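Local coordinates for protein dicer Related Helicase (PDB 6M6Q) that probably hydrolyses ATP as an RNA helicase of the RIG-I-like receptor family in RNA interference, represented here by its all-helical N-terminal domain, at residues K35-V39 with V140-Y144; Y28-W34 with L266-L270. All coordinates share one frame; numbering follows the deposited sequence.

Interaction 1 of 2, residues K35-V39 with V140-Y144; sequences KFLDV and VMFNY
Y144 holds CG opposite its own backbone N and V39 does the same with CG1 (chi1 164°), which leaves V39 CG2 pointing at the tyrosine ring in this helix-helix packing contact of an all-helical domain. The axes of segments 35-39 and 140-144 approach to 10.9 Å and cross at 69°. V39 CG2 sits over one face of Y144, 3.8 Å from the ring centroid and only 8° off the normal, a nearly centred CH-pi contact. K35 brings NZ round to the same tyrosine, donating a hydrogen bond to Y144 OH at 3.0 Å while CE rests near Y144 CE2. The ammonium has further partners in the carboxylate of D38, one turn on, and the carbonyl of Q227. A leucine in place of Y144 would probably leave K35 without its hydroxyl acceptor and V39 CG2 without a flat aromatic face. Farther from the tyrosine, V140 CG1 meets V39 CG1 at 4.0 Å and also approaches F36. M141 SD also lies at the F36 ring edge, near its plane, 4.3 Å from F36 CD1.

Interaction 2 of 2, residues Y28-W34 with L266-L270; sequences YFRLLKW and LTMFL
The Y28 ring receives L270 CD1 over one face, 4.0 Å from its centroid and 28° off the normal, and W154 packs edge-to-face with the same ring. The indole of W34 has K33 CE over one face, towards the rim, while L266 CD1 comes in obliquely, 3.5 Å from W34 CD1. Together these groups join the short 3-10 link between helices 25-29 and 33-42, and its flanking residues, to helix 262-271 by leucine-rich packing. Y28 OH donates to L270 O at 2.7 Å, the donor tilted 23° from the carbonyl plane; L270 thus both lays a methyl on the ring and accepts from its hydroxyl. L31, on the 3-10 turn, points at the partner helix: its CB meets L270 CD1, and CD2 reaches L266 CD2 and F269 CB. With CG opposite its backbone N (chi1 -169°), L270 divides its two methyls, CD1 going to Y28 and L31 and CD2 to L32 CD2 at 3.8 Å. A191 of helix 186-193 also touches both L31 and L266. A water bridges the segments, donating to L31 O at 2.9 Å and to T267 OG1 at 2.6 Å.

Helix 33-42 is common to both contacts: its first residues belong to interaction 2, and the next turn, from K35, to interaction 1, and the centres of the two contacts lie about 13 Å apart. Interaction 1 is nested in the chain loop that interaction 2 closes. The two meet directly where M141 CG packs 3.5 Å from F29 CZ, and F29 also touches L134 and A137 of helix 131-144. Helix 146-152 spans both as well, with L148 touching K35, M141 and L32, and Y151 touching L270. Interaction 2 lies about 4 Å from the centre of the chain and interaction 1 about 14 Å, between centres. Both contacts belong to the helical interior of this N-terminal domain.

Interaction 1 of 2, residues K35-V39 with V140-Y144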
# COMPACT_ATOMS: atom_id res chain seq x y z
N LYS B 35 -17.46 6.37 3.65
CA LYS B 35 -18.93 6.44 3.84
C LYS B 35 -19.38 5.16 4.53
O LYS B 35 -20.30 5.24 5.36
CB LYS B 35 -19.65 6.66 2.50
CG LYS B 35 -21.18 6.68 2.56
CD LYS B 35 -21.75 7.71 3.52
CE LYS B 35 -23.26 7.72 3.62
NZ LYS B 35 -23.70 8.44 4.85
N PHE B 36 -18.71 4.03 4.27
CA PHE B 36 -19.00 2.72 4.91
C PHE B 36 -18.61 2.78 6.38
O PHE B 36 -19.42 2.36 7.21
CB PHE B 36 -18.26 1.59 4.19
CG PHE B 36 -18.19 0.31 4.97
CD1 PHE B 36 -19.33 -0.42 5.25
CD2 PHE B 36 -16.97 -0.18 5.42
CE1 PHE B 36 -19.26 -1.60 5.97
CE2 PHE B 36 -16.90 -1.36 6.13
CZ PHE B 36 -18.04 -2.07 6.40
N LEU B 37 -17.42 3.32 6.69
CA LEU B 37 -16.96 3.59 8.09
C LEU B 37 -17.97 4.52 8.74
O LEU B 37 -18.43 4.16 9.81
CB LEU B 37 -15.56 4.22 8.10
CG LEU B 37 -14.92 4.45 9.48
CD1 LEU B 37 -14.62 3.13 10.22
CD2 LEU B 37 -13.64 5.27 9.35
N ASP B 38 -18.37 5.60 8.05
CA ASP B 38 -19.36 6.59 8.55
C ASP B 38 -20.65 5.87 8.99
O ASP B 38 -21.15 6.22 10.08
CB ASP B 38 -19.67 7.69 7.54
CG ASP B 38 -20.58 8.77 8.12
OD1 ASP B 38 -21.78 8.75 7.80
OD2 ASP B 38 -20.10 9.52 8.99
N VAL B 39 -21.15 4.93 8.19
CA VAL B 39 -22.42 4.17 8.42
C VAL B 39 -22.25 3.28 9.67
O VAL B 39 -23.15 3.30 10.54
CB VAL B 39 -22.82 3.35 7.17
CG1 VAL B 39 -23.86 2.27 7.48
CG2 VAL B 39 -23.32 4.24 6.04
N VAL B 140 -24.56 -4.40 4.22
CA VAL B 140 -24.69 -3.25 5.18
C VAL B 140 -25.16 -2.02 4.39
O VAL B 140 -26.14 -1.36 4.82
CB VAL B 140 -23.39 -2.97 5.95
CG1 VAL B 140 -23.36 -1.55 6.53
CG2 VAL B 140 -23.17 -4.00 7.05
N MET B 141 -24.52 -1.77 3.24
CA MET B 141 -24.83 -0.62 2.36
C MET B 141 -26.26 -0.75 1.81
O MET B 141 -26.98 0.28 1.76
CB MET B 141 -23.82 -0.54 1.20
CG MET B 141 -22.41 -0.17 1.64
SD MET B 141 -22.33 1.30 2.74
CE MET B 141 -22.68 2.61 1.57
N PHE B 142 -26.66 -1.97 1.42
CA PHE B 142 -28.00 -2.29 0.87
C PHE B 142 -29.06 -1.91 1.89
O PHE B 142 -30.06 -1.32 1.50
CB PHE B 142 -28.09 -3.77 0.49
CG PHE B 142 -29.43 -4.22 -0.02
CD1 PHE B 142 -29.81 -3.97 -1.33
CD2 PHE B 142 -30.32 -4.90 0.80
CE1 PHE B 142 -31.04 -4.39 -1.80
CE2 PHE B 142 -31.56 -5.29 0.33
CZ PHE B 142 -31.92 -5.04 -0.97
N ASN B 143 -28.85 -2.26 3.15
CA ASN B 143 -29.82 -2.04 4.25
C ASN B 143 -29.85 -0.55 4.62
O ASN B 143 -30.91 -0.08 5.08
CB ASN B 143 -29.49 -2.90 5.48
CG ASN B 143 -29.66 -4.39 5.25
OD1 ASN B 143 -30.15 -4.83 4.21
ND2 ASN B 143 -29.26 -5.18 6.23
N TYR B 144 -28.74 0.18 4.40
CA TYR B 144 -28.62 1.63 4.73
C TYR B 144 -29.38 2.45 3.67
O TYR B 144 -30.24 3.24 4.04
CB TYR B 144 -27.15 2.08 4.83
CG TYR B 144 -26.98 3.58 4.87
CD1 TYR B 144 -27.35 4.32 5.99
CD2 TYR B 144 -26.50 4.28 3.77
CE1 TYR B 144 -27.25 5.70 6.00
CE2 TYR B 144 -26.37 5.66 3.77
CZ TYR B 144 -26.77 6.38 4.89
OH TYR B 144 -26.66 7.74 4.92

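Interaction 2 of 2, residues Y28-W34 with L266-L270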
# COMPACT_ATOMS: atom_id res chain seq x y z
N TYR B 28 -13.86 -0.46 -6.80
CA TYR B 28 -14.85 0.60 -7.04
C TYR B 28 -15.64 0.81 -5.75
O TYR B 28 -15.74 1.97 -5.30
CB TYR B 28 -15.72 0.27 -8.25
CG TYR B 28 -16.62 1.43 -8.64
CD1 TYR B 28 -17.95 1.48 -8.24
CD2 TYR B 28 -16.10 2.53 -9.29
CE1 TYR B 28 -18.74 2.57 -8.52
CE2 TYR B 28 -16.88 3.63 -9.59
CZ TYR B 28 -18.21 3.65 -9.20
OH TYR B 28 -18.99 4.72 -9.52
N PHE B 29 -16.09 -0.27 -5.11
CA PHE B 29 -16.84 -0.21 -3.82
C PHE B 29 -16.00 0.51 -2.76
O PHE B 29 -16.58 1.25 -1.96
CB PHE B 29 -17.23 -1.61 -3.35
CG PHE B 29 -18.00 -1.61 -2.05
CD1 PHE B 29 -19.37 -1.44 -2.04
CD2 PHE B 29 -17.35 -1.76 -0.84
CE1 PHE B 29 -20.08 -1.42 -0.85
CE2 PHE B 29 -18.06 -1.75 0.36
CZ PHE B 29 -19.42 -1.59 0.35
N ARG B 30 -14.68 0.30 -2.76
CA ARG B 30 -13.72 0.84 -1.75
C ARG B 30 -13.49 2.35 -1.94
O ARG B 30 -12.89 2.93 -1.06
CB ARG B 30 -12.40 0.08 -1.77
CG ARG B 30 -12.50 -1.31 -1.16
CD ARG B 30 -11.17 -1.94 -0.88
NE ARG B 30 -10.39 -2.20 -2.08
CZ ARG B 30 -10.29 -3.39 -2.70
NH1 ARG B 30 -10.98 -4.44 -2.27
NH2 ARG B 30 -9.50 -3.52 -3.76
N LEU B 31 -14.05 2.97 -2.99
CA LEU B 31 -14.10 4.46 -3.12
C LEU B 31 -15.18 5.01 -2.16
O LEU B 31 -15.11 6.22 -1.84
CB LEU B 31 -14.36 4.86 -4.58
CG LEU B 31 -13.26 4.46 -5.58
CD1 LEU B 31 -13.76 4.50 -7.01
CD2 LEU B 31 -12.05 5.35 -5.44
N LEU B 32 -16.04 4.13 -1.62
CA LEU B 32 -17.07 4.47 -0.57
C LEU B 32 -16.61 4.00 0.83
O LEU B 32 -17.46 3.96 1.73
CB LEU B 32 -18.41 3.79 -0.90
CG LEU B 32 -19.22 4.38 -2.04
CD1 LEU B 32 -20.28 3.39 -2.49
CD2 LEU B 32 -19.85 5.69 -1.63
N LYS B 33 -15.35 3.61 1.00
CA LYS B 33 -14.86 3.02 2.28
C LYS B 33 -15.06 4.01 3.45
O LYS B 33 -15.31 3.53 4.54
CB LYS B 33 -13.40 2.57 2.13
CG LYS B 33 -12.34 3.67 2.11
CD LYS B 33 -10.94 3.08 2.17
CE LYS B 33 -9.94 3.99 2.82
NZ LYS B 33 -8.57 3.61 2.43
N TRP B 34 -14.96 5.33 3.23
CA TRP B 34 -15.10 6.34 4.31
C TRP B 34 -16.58 6.51 4.66
O TRP B 34 -16.89 6.71 5.87
CB TRP B 34 -14.44 7.68 3.95
CG TRP B 34 -12.95 7.60 3.84
CD1 TRP B 34 -12.17 7.98 2.78
CD2 TRP B 34 -12.04 7.06 4.83
NE1 TRP B 34 -10.85 7.73 3.04
CE2 TRP B 34 -10.74 7.16 4.29
CE3 TRP B 34 -12.19 6.53 6.12
CZ2 TRP B 34 -9.60 6.75 4.98
CZ3 TRP B 34 -11.07 6.11 6.80
CH2 TRP B 34 -9.79 6.21 6.24
N LEU B 266 -12.10 10.60 -3.04
CA LEU B 266 -12.57 9.27 -3.50
C LEU B 266 -13.88 9.43 -4.28
O LEU B 266 -14.06 8.71 -5.31
CB LEU B 266 -12.73 8.33 -2.30
CG LEU B 266 -11.44 8.01 -1.55
CD1 LEU B 266 -11.67 6.91 -0.54
CD2 LEU B 266 -10.32 7.62 -2.51
N THR B 267 -14.74 10.36 -3.85
CA THR B 267 -16.08 10.58 -4.44
C THR B 267 -15.92 11.14 -5.85
O THR B 267 -16.77 10.83 -6.68
CB THR B 267 -16.94 11.45 -3.53
OG1 THR B 267 -17.05 10.75 -2.29
CG2 THR B 267 -18.33 11.71 -4.07
N MET B 268 -14.81 11.82 -6.15
CA MET B 268 -14.48 12.31 -7.52
C MET B 268 -14.23 11.12 -8.46
O MET B 268 -14.80 11.10 -9.55
CB MET B 268 -13.25 13.22 -7.55
CG MET B 268 -13.52 14.60 -7.06
SD MET B 268 -12.03 15.59 -7.18
CE MET B 268 -12.22 16.29 -8.81
N PHE B 269 -13.39 10.16 -8.05
CA PHE B 269 -13.08 8.94 -8.84
C PHE B 269 -14.33 8.07 -8.96
O PHE B 269 -14.52 7.47 -10.01
CB PHE B 269 -11.90 8.19 -8.22
CG PHE B 269 -10.57 8.84 -8.49
CD1 PHE B 269 -10.10 9.84 -7.65
CD2 PHE B 269 -9.83 8.50 -9.61
CE1 PHE B 269 -8.90 10.46 -7.91
CE2 PHE B 269 -8.63 9.14 -9.88
CZ PHE B 269 -8.16 10.11 -9.02
N LEU B 270 -15.17 8.06 -7.92
CA LEU B 270 -16.47 7.34 -7.91
C LEU B 270 -17.37 7.93 -9.00
O LEU B 270 -17.94 7.15 -9.75
CB LEU B 270 -17.12 7.47 -6.52
CG LEU B 270 -18.34 6.58 -6.24
CD1 LEU B 270 -17.91 5.16 -5.99
CD2 LEU B 270 -19.12 7.07 -5.04
O HOH W 1 -17.25 8.12 -2.50